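Local structure of ornithine carbamoyltransferase (Gloeobacter violaceus, 3GD5) at residues G176-G181 / S203-R208; S172-C177 / M182-A187; E150-L155 / G225-Y230. The protein probably catalyses the reversible transfer of the carbamoyl group from carbamoyl phosphate to ornithine, giving citrulline and phosphate in arginine biosynthesis. All blocks are in the same frame, centred on the assembly; numbering follows the deposited sequence.

Contact 1 of 3, residues G176-G181 / S203-R208; sequences GCAKVG and SEIAGR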
loop_
_atom_site.group_PDB
_atom_site.type_symbol
_atom_site.label_atom_id
_atom_site.label_comp_id
_atom_site.label_asym_id
_atom_site.label_seq_id
_atom_site.Cartn_x
_atom_site.Cartn_y
_atom_site.Cartn_z
ATOM N N GLY A 176 36.451 -1.430 19.313
ATOM C CA GLY A 176 37.535 -1.240 18.364
ATOM C C GLY A 176 38.656 -0.335 18.828
ATOM O O GLY A 176 39.830 -0.679 18.691
ATOM N N CYS A 177 38.301 0.829 19.359
ATOM C CA CYS A 177 39.302 1.766 19.837
ATOM C C CYS A 177 40.146 1.087 20.910
ATOM O O CYS A 177 41.361 0.978 20.774
ATOM C CB CYS A 177 38.629 3.029 20.387
ATOM S SG CYS A 177 37.985 4.114 19.074
ATOM N N ALA A 178 39.495 0.610 21.961
ATOM C CA ALA A 178 40.195 -0.066 23.038
ATOM C C ALA A 178 41.170 -1.101 22.491
ATOM O O ALA A 178 42.342 -1.123 22.874
ATOM C CB ALA A 178 39.195 -0.736 23.972
ATOM N N LYS A 179 40.691 -1.943 21.578
ATOM C CA LYS A 179 41.517 -2.995 20.998
ATOM C C LYS A 179 42.810 -2.554 20.301
ATOM O O LYS A 179 43.748 -3.345 20.192
ATOM C CB LYS A 179 40.686 -3.848 20.036
ATOM C CG LYS A 179 39.692 -4.770 20.721
ATOM C CD LYS A 179 39.037 -5.688 19.709
ATOM C CE LYS A 179 38.188 -6.748 20.388
ATOM N NZ LYS A 179 37.044 -6.142 21.106
ATOM N N VAL A 180 42.867 -1.320 19.811
ATOM C CA VAL A 180 44.088 -0.853 19.156
ATOM C C VAL A 180 44.860 0.117 20.044
ATOM O O VAL A 180 45.872 0.685 19.626
ATOM C CB VAL A 180 43.803 -0.164 17.792
ATOM C CG1 VAL A 180 43.307 -1.191 16.784
ATOM C CG2 VAL A 180 42.796 0.959 17.967
ATOM N N GLY A 181 44.375 0.304 21.269
ATOM C CA GLY A 181 45.041 1.193 22.202
ATOM C C GLY A 181 44.674 2.649 22.016
ATOM O O GLY A 181 45.396 3.538 22.467
ATOM N N SER A 203 36.238 -1.265 28.502
ATOM C CA SER A 203 37.178 -0.861 29.547
ATOM C C SER A 203 38.113 -2.015 29.886
ATOM O O SER A 203 39.324 -1.831 30.001
ATOM C CB SER A 203 36.425 -0.423 30.802
ATOM O OG SER A 203 35.629 0.714 30.532
ATOM N N GLU A 204 37.542 -3.206 30.040
ATOM C CA GLU A 204 38.325 -4.399 30.339
ATOM C C GLU A 204 39.429 -4.563 29.297
ATOM O O GLU A 204 40.576 -4.857 29.632
ATOM C CB GLU A 204 37.422 -5.634 30.337
ATOM C CG GLU A 204 38.162 -6.955 30.523
ATOM C CD GLU A 204 37.254 -8.168 30.370
ATOM O OE1 GLU A 204 37.757 -9.309 30.465
ATOM O OE2 GLU A 204 36.036 -7.984 30.151
ATOM N N ILE A 205 39.077 -4.369 28.028
ATOM C CA ILE A 205 40.038 -4.492 26.939
ATOM C C ILE A 205 41.093 -3.398 27.028
ATOM O O ILE A 205 42.280 -3.645 26.823
ATOM C CB ILE A 205 39.352 -4.356 25.562
ATOM C CG1 ILE A 205 38.339 -5.484 25.358
ATOM C CG2 ILE A 205 40.406 -4.364 24.452
ATOM C CD1 ILE A 205 38.978 -6.825 25.190
ATOM N N ALA A 206 40.640 -2.183 27.317
ATOM C CA ALA A 206 41.520 -1.028 27.416
ATOM C C ALA A 206 42.514 -1.182 28.562
ATOM O O ALA A 206 43.607 -0.604 28.535
ATOM C CB ALA A 206 40.691 0.232 27.605
ATOM N N GLY A 207 42.128 -1.967 29.563
ATOM C CA GLY A 207 42.992 -2.183 30.704
ATOM C C GLY A 207 44.289 -2.852 30.303
ATOM O O GLY A 207 45.324 -2.654 30.940
ATOM N N ARG A 208 44.233 -3.633 29.231
ATOM C CA ARG A 208 45.401 -4.351 28.748
ATOM C C ARG A 208 46.094 -3.637 27.596
ATOM O O ARG A 208 47.234 -3.950 27.258
ATOM C CB ARG A 208 44.992 -5.765 28.330
ATOM C CG ARG A 208 44.301 -6.531 29.453
ATOM C CD ARG A 208 43.997 -7.991 29.111
ATOM N NE ARG A 208 42.835 -8.164 28.238
ATOM C CZ ARG A 208 42.855 -8.019 26.917
ATOM N NH1 ARG A 208 43.983 -7.697 26.295
ATOM N NH2 ARG A 208 41.746 -8.210 26.214
#

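Contact 2 of 3, residues S172-C177 / M182-A187; sequences SLLLGC and MSIAVA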
loop_
_atom_site.group_PDB
_atom_site.type_symbol
_atom_site.label_atom_id
_atom_site.label_comp_id
_atom_site.label_asym_id
_atom_site.label_seq_id
_atom_site.Cartn_x
_atom_site.Cartn_y
_atom_site.Cartn_z
ATOM N N SER A 172 30.635 -0.436 18.532
ATOM C CA SER A 172 31.757 -1.010 17.815
ATOM C C SER A 172 33.003 -0.137 17.938
ATOM O O SER A 172 34.118 -0.647 17.891
ATOM C CB SER A 172 31.396 -1.222 16.341
ATOM O OG SER A 172 30.471 -2.286 16.194
ATOM N N LEU A 173 32.817 1.173 18.081
ATOM C CA LEU A 173 33.960 2.074 18.224
ATOM C C LEU A 173 34.603 1.834 19.586
ATOM O O LEU A 173 35.824 1.878 19.720
ATOM C CB LEU A 173 33.521 3.542 18.102
ATOM C CG LEU A 173 33.300 4.080 16.681
ATOM C CD1 LEU A 173 32.638 5.452 16.739
ATOM C CD2 LEU A 173 34.621 4.162 15.957
ATOM N N LEU A 174 33.768 1.577 20.588
ATOM C CA LEU A 174 34.240 1.309 21.940
ATOM C C LEU A 174 35.138 0.073 21.945
ATOM O O LEU A 174 36.269 0.118 22.440
ATOM C CB LEU A 174 33.054 1.105 22.894
ATOM C CG LEU A 174 32.272 2.377 23.252
ATOM C CD1 LEU A 174 31.082 2.050 24.145
ATOM C CD2 LEU A 174 33.208 3.363 23.946
ATOM N N LEU A 175 34.640 -1.023 21.386
ATOM C CA LEU A 175 35.412 -2.261 21.333
ATOM C C LEU A 175 36.634 -2.114 20.439
ATOM O O LEU A 175 37.715 -2.611 20.764
ATOM C CB LEU A 175 34.555 -3.401 20.802
ATOM C CG LEU A 175 33.322 -3.802 21.607
ATOM C CD1 LEU A 175 32.539 -4.820 20.798
ATOM C CD2 LEU A 175 33.731 -4.365 22.981
ATOM N N GLY A 176 36.451 -1.430 19.313
ATOM C CA GLY A 176 37.535 -1.240 18.364
ATOM C C GLY A 176 38.656 -0.335 18.828
ATOM O O GLY A 176 39.830 -0.679 18.691
ATOM N N CYS A 177 38.301 0.829 19.359
ATOM C CA CYS A 177 39.302 1.766 19.837
ATOM C C CYS A 177 40.146 1.087 20.910
ATOM O O CYS A 177 41.361 0.978 20.774
ATOM C CB CYS A 177 38.629 3.029 20.387
ATOM S SG CYS A 177 37.985 4.114 19.074
ATOM N N MET A 182 43.556 2.901 21.346
ATOM C CA MET A 182 43.110 4.266 21.120
ATOM C C MET A 182 42.116 4.622 22.214
ATOM O O MET A 182 41.173 3.869 22.474
ATOM C CB MET A 182 42.444 4.390 19.743
ATOM C CG MET A 182 42.047 5.812 19.360
ATOM S SD MET A 182 41.189 5.944 17.750
ATOM C CE MET A 182 42.442 5.489 16.659
ATOM N N SER A 183 42.339 5.759 22.869
ATOM C CA SER A 183 41.442 6.208 23.922
ATOM C C SER A 183 40.150 6.715 23.297
ATOM O O SER A 183 40.162 7.329 22.230
ATOM C CB SER A 183 42.092 7.327 24.744
ATOM O OG SER A 183 43.149 6.824 25.548
ATOM N N ILE A 184 39.030 6.450 23.957
ATOM C CA ILE A 184 37.748 6.898 23.439
ATOM C C ILE A 184 36.840 7.485 24.504
ATOM O O ILE A 184 36.680 6.933 25.593
ATOM C CB ILE A 184 36.982 5.753 22.720
ATOM C CG1 ILE A 184 35.599 6.263 22.278
ATOM C CG2 ILE A 184 36.868 4.532 23.636
ATOM C CD1 ILE A 184 34.801 5.287 21.446
ATOM N N ALA A 185 36.249 8.621 24.171
ATOM C CA ALA A 185 35.328 9.311 25.053
ATOM C C ALA A 185 34.010 9.404 24.281
ATOM O O ALA A 185 33.962 9.962 23.180
ATOM C CB ALA A 185 35.860 10.701 25.374
ATOM N N VAL A 186 32.948 8.841 24.848
ATOM C CA VAL A 186 31.650 8.864 24.201
ATOM C C VAL A 186 30.684 9.745 24.965
ATOM O O VAL A 186 30.334 9.457 26.109
ATOM C CB VAL A 186 31.064 7.441 24.081
ATOM C CG1 VAL A 186 31.126 6.748 25.428
ATOM C CG2 VAL A 186 29.622 7.506 23.587
ATOM N N ALA A 187 30.256 10.822 24.316
ATOM C CA ALA A 187 29.327 11.766 24.912
ATOM C C ALA A 187 27.933 11.622 24.301
ATOM O O ALA A 187 27.757 11.712 23.082
ATOM C CB ALA A 187 29.846 13.198 24.719
#

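Contact 3 of 3, residues E150-L155 / G225-Y230; sequences ENFGRL and GAHILY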
loop_
_atom_site.group_PDB
_atom_site.type_symbol
_atom_site.label_atom_id
_atom_site.label_comp_id
_atom_site.label_asym_id
_atom_site.label_seq_id
_atom_site.Cartn_x
_atom_site.Cartn_y
_atom_site.Cartn_z
ATOM N N GLU A 150 45.593 5.688 8.401
ATOM C CA GLU A 150 46.121 6.351 7.213
ATOM C C GLU A 150 46.332 7.847 7.432
ATOM O O GLU A 150 47.095 8.475 6.699
ATOM C CB GLU A 150 45.182 6.149 6.017
ATOM C CG GLU A 150 44.937 4.695 5.637
ATOM C CD GLU A 150 44.010 4.547 4.432
ATOM O OE1 GLU A 150 42.942 5.200 4.417
ATOM O OE2 GLU A 150 44.349 3.772 3.506
ATOM N N ASN A 151 45.663 8.421 8.429
ATOM C CA ASN A 151 45.805 9.849 8.704
ATOM C C ASN A 151 46.871 10.222 9.738
ATOM O O ASN A 151 47.467 11.297 9.652
ATOM C CB ASN A 151 44.470 10.458 9.147
ATOM C CG ASN A 151 43.565 10.793 7.980
ATOM O OD1 ASN A 151 42.929 9.912 7.396
ATOM N ND2 ASN A 151 43.509 12.074 7.625
ATOM N N PHE A 152 47.108 9.354 10.715
ATOM C CA PHE A 152 48.092 9.655 11.743
ATOM C C PHE A 152 49.263 8.673 11.782
ATOM O O PHE A 152 50.177 8.817 12.595
ATOM C CB PHE A 152 47.422 9.700 13.118
ATOM C CG PHE A 152 46.367 10.761 13.249
ATOM C CD1 PHE A 152 45.033 10.475 12.971
ATOM C CD2 PHE A 152 46.703 12.046 13.661
ATOM C CE1 PHE A 152 44.049 11.450 13.107
ATOM C CE2 PHE A 152 45.726 13.034 13.801
ATOM C CZ PHE A 152 44.396 12.735 13.524
ATOM N N GLY A 153 49.231 7.677 10.905
ATOM C CA GLY A 153 50.300 6.695 10.865
ATOM C C GLY A 153 50.382 5.848 12.122
ATOM O O GLY A 153 51.381 5.173 12.357
ATOM N N ARG A 154 49.330 5.885 12.932
ATOM C CA ARG A 154 49.284 5.117 14.174
ATOM C C ARG A 154 47.853 5.088 14.704
ATOM O O ARG A 154 46.995 5.831 14.229
ATOM C CB ARG A 154 50.198 5.756 15.226
ATOM C CG ARG A 154 49.819 7.197 15.569
ATOM C CD ARG A 154 50.676 7.768 16.690
ATOM N NE ARG A 154 50.384 9.179 16.942
ATOM C CZ ARG A 154 50.628 10.166 16.080
ATOM N NH1 ARG A 154 51.173 9.900 14.901
ATOM N NH2 ARG A 154 50.325 11.422 16.396
ATOM N N LEU A 155 47.603 4.229 15.689
ATOM C CA LEU A 155 46.280 4.130 16.287
ATOM C C LEU A 155 46.377 4.293 17.798
ATOM O O LEU A 155 45.573 5.000 18.408
ATOM C CB LEU A 155 45.641 2.778 15.964
ATOM C CG LEU A 155 45.451 2.419 14.493
ATOM C CD1 LEU A 155 44.801 1.059 14.409
ATOM C CD2 LEU A 155 44.595 3.461 13.794
ATOM N N GLY A 225 41.246 17.643 23.338
ATOM C CA GLY A 225 42.411 16.820 23.064
ATOM C C GLY A 225 42.202 15.634 22.135
ATOM O O GLY A 225 43.096 14.797 21.985
ATOM N N ALA A 226 41.036 15.546 21.504
ATOM C CA ALA A 226 40.767 14.430 20.601
ATOM C C ALA A 226 41.393 14.677 19.237
ATOM O O ALA A 226 41.458 15.813 18.774
ATOM C CB ALA A 226 39.262 14.228 20.456
ATOM N N HIS A 227 41.862 13.609 18.599
ATOM C CA HIS A 227 42.469 13.708 17.269
ATOM C C HIS A 227 41.391 13.389 16.242
ATOM O O HIS A 227 41.567 13.611 15.044
ATOM C CB HIS A 227 43.595 12.688 17.125
ATOM C CG HIS A 227 44.605 12.750 18.222
ATOM N ND1 HIS A 227 45.680 13.613 18.200
ATOM C CD2 HIS A 227 44.688 12.075 19.393
ATOM C CE1 HIS A 227 46.382 13.467 19.309
ATOM N NE2 HIS A 227 45.801 12.540 20.050
ATOM N N ILE A 228 40.271 12.866 16.731
ATOM C CA ILE A 228 39.168 12.474 15.872
ATOM C C ILE A 228 37.822 12.739 16.531
ATOM O O ILE A 228 37.556 12.260 17.630
ATOM C CB ILE A 228 39.243 10.950 15.548
ATOM C CG1 ILE A 228 40.613 10.597 14.978
ATOM C CG2 ILE A 228 38.149 10.553 14.557
ATOM C CD1 ILE A 228 41.293 9.455 15.730
ATOM N N LEU A 229 36.983 13.526 15.869
ATOM C CA LEU A 229 35.633 13.777 16.367
ATOM C C LEU A 229 34.721 12.918 15.476
ATOM O O LEU A 229 34.761 13.015 14.251
ATOM C CB LEU A 229 35.272 15.258 16.257
ATOM C CG LEU A 229 36.075 16.182 17.178
ATOM C CD1 LEU A 229 35.576 17.605 17.018
ATOM C CD2 LEU A 229 35.930 15.730 18.632
ATOM N N TYR A 230 33.912 12.077 16.104
ATOM C CA TYR A 230 33.045 11.156 15.386
ATOM C C TYR A 230 31.588 11.332 15.769
ATOM O O TYR A 230 31.258 11.517 16.941
ATOM C CB TYR A 230 33.474 9.722 15.706
ATOM C CG TYR A 230 33.007 8.659 14.735
ATOM C CD1 TYR A 230 31.654 8.348 14.589
ATOM C CD2 TYR A 230 33.933 7.933 13.988
ATOM C CE1 TYR A 230 31.237 7.333 13.722
ATOM C CE2 TYR A 230 33.532 6.925 13.124
ATOM C CZ TYR A 230 32.185 6.629 12.990
ATOM O OH TYR A 230 31.801 5.647 12.094
#

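Contact 1 of 3, residues G176-G181 / S203-R208
Ala-178 and Lys-179 meet Ile-205 and Ala-206 with no flat group at all: there is no ring, amide or carboxylate face to cover, and methyl and methylene carbons, with backbone N atoms beside them, do the touching. CB of Ala-178 points into the neighbouring helix, 3.9 Å from CG2 of Ile-205 and 4.0 Å from CB of Ala-206. That same CG2 is shared, lying 3.8 Å from CG of Lys-179 and equally close to the Lys-179 backbone N. With chi1 of Ile-205 at -63°, CG1 stands beside the backbone N and CG2 lies anti to that N, reaching Lys-179. Of its side chain Lys-179 offers CG; NZ goes on to a salt bridge with Asp-20. The axes of the two short segments come to 7.9 Å at 16°, a close approach consistent with alanines at the interface. At Gly-181, whose positive phi suits a glycine, helix 168-180 closes in a Schellman motif, and Ala-178 O also accepts a hydrogen bond from Thr-209 OG1. Helix 168-180 and helix 196-209 lie side by side against the parallel sheet; Ala-206 also touches Val-213 of strand 213-216, while helix 24-39 covers Lys-179 and Ile-205 through Leu-27 and Glu-24.

Contact 2 of 3, residues S172-C177 / M182-A187
Ile-184 sits at the apolar centre, wedged against Leu-173, Leu-174 and Cys-177 where helix 168-180 packs back on strand 183-187, the second half of a beta-alpha-beta crossover in a Rossmann-like parallel sheet. The closest apolar touch is between its CD1 and CD2 of Leu-174, 3.5 Å apart, the two side chains crossing at about a right angle. Ile-184 reaches this far because CG1 stands opposite the backbone N (chi1 176°) and the chain stays extended, so that CD1 also comes 4.0 Å from CB of Leu-173. Its root is held too: CB lies 3.9 Å from CB of Cys-177. With an alanine at Ile-184, CD2 of Leu-174 and CB of Leu-173 would probably lose their nearest strand partner, opening a gap between helix and strand. Farther along the strand, Val-186 CG1 meets Leu-174 CD2 more loosely, at 4.2 Å. Leu-174 also touches Val-198 and Ala-202 of helix 196-209. Toward the helix end the lining turns to sulfur, with SG of Cys-177 3.9 Å from SD of Met-182, whose chain runs on to Ile-148 of helix 138-152. The polar edge is the outer bond of the helix-ending Schellman motif: Met-182 N donates to Cys-177 O at 3.0 Å, with an N-H...O angle of 156°, the donor sitting above the carbonyl plane, 49° out of it.

Contact 3 of 3, residues E150-L155 / G225-Y230
The carbonyl O of His-227 is the polar atom nearest the aromatic side chain of Phe-152: the ring carbon CZ of Phe-152 comes within 3.3 Å of it and CE1 within 3.8 Å, both obliquely. These are van der Waals approaches by aromatic carbons, and the contact holds together without a conventional hydrogen bond between the two segments; the His-227 backbone is hydrogen-bonded within the sheet to Lys-159 and Ile-268. Phe-152 has CG anti to its carbonyl carbon (chi1 -62°), which carries the ring toward His-227. The same CZ of Phe-152 lies 3.7 Å from CB of His-227, so the far end of the phenyl ring is fitted against the backbone and first side-chain carbon of one residue. Beyond CB the imidazole turns away, yet it still forms a T-shaped pair in which its edge is directed at the Phe-152 face, with the ring centroids 5.8 Å apart and the planes inclined at 72°. On the strand's next residue, CG1 of Ile-228 adds a looser touch, 4.0 Å from CE1 of Phe-152, the two side chains sliding past each other in opposite directions. The contact joins the C-terminal end of helix 138-152 to the start of strand 228-231 in the parallel sheet. Leu-158 and Ile-268 also touch the Phe-152 side chain, and deeper along the same helix and strand Tyr-230 OH is hydrogen-bonded to Asp-144. Arg-154 NH2 and His-227 ND1 stay 5.4 Å apart, too far for a direct bond, though the arginine would probably disfavour protonation of the imidazole. The contact is thus mainly apolar fit around one phenyl ring, with a weak edge-to-face component; charge probably contributes little.

Going along the chain, 150-155 comes first, at the end of helix 138-152, and its partner 225-230 arrives some 70 residues later, so contact 3 closes the widest loop. Contacts 1 and 2 are both nested inside it. They start from the same helix, 168-180: contact 2 closes a tight turn onto strand 183-187, and contact 1 then reaches past that strand to helix 196-209. Contact 2 thus ties helix 168-180 to the five-stranded parallel sheet and contact 1 ties it to helix 196-209, while contact 3 brings helix 138-152 to the same sheet at strand 228-231. Leu-155 joins the groups, its CD1 packing on Val-180 and its O on Met-182; Leu-173 likewise packs against Tyr-230.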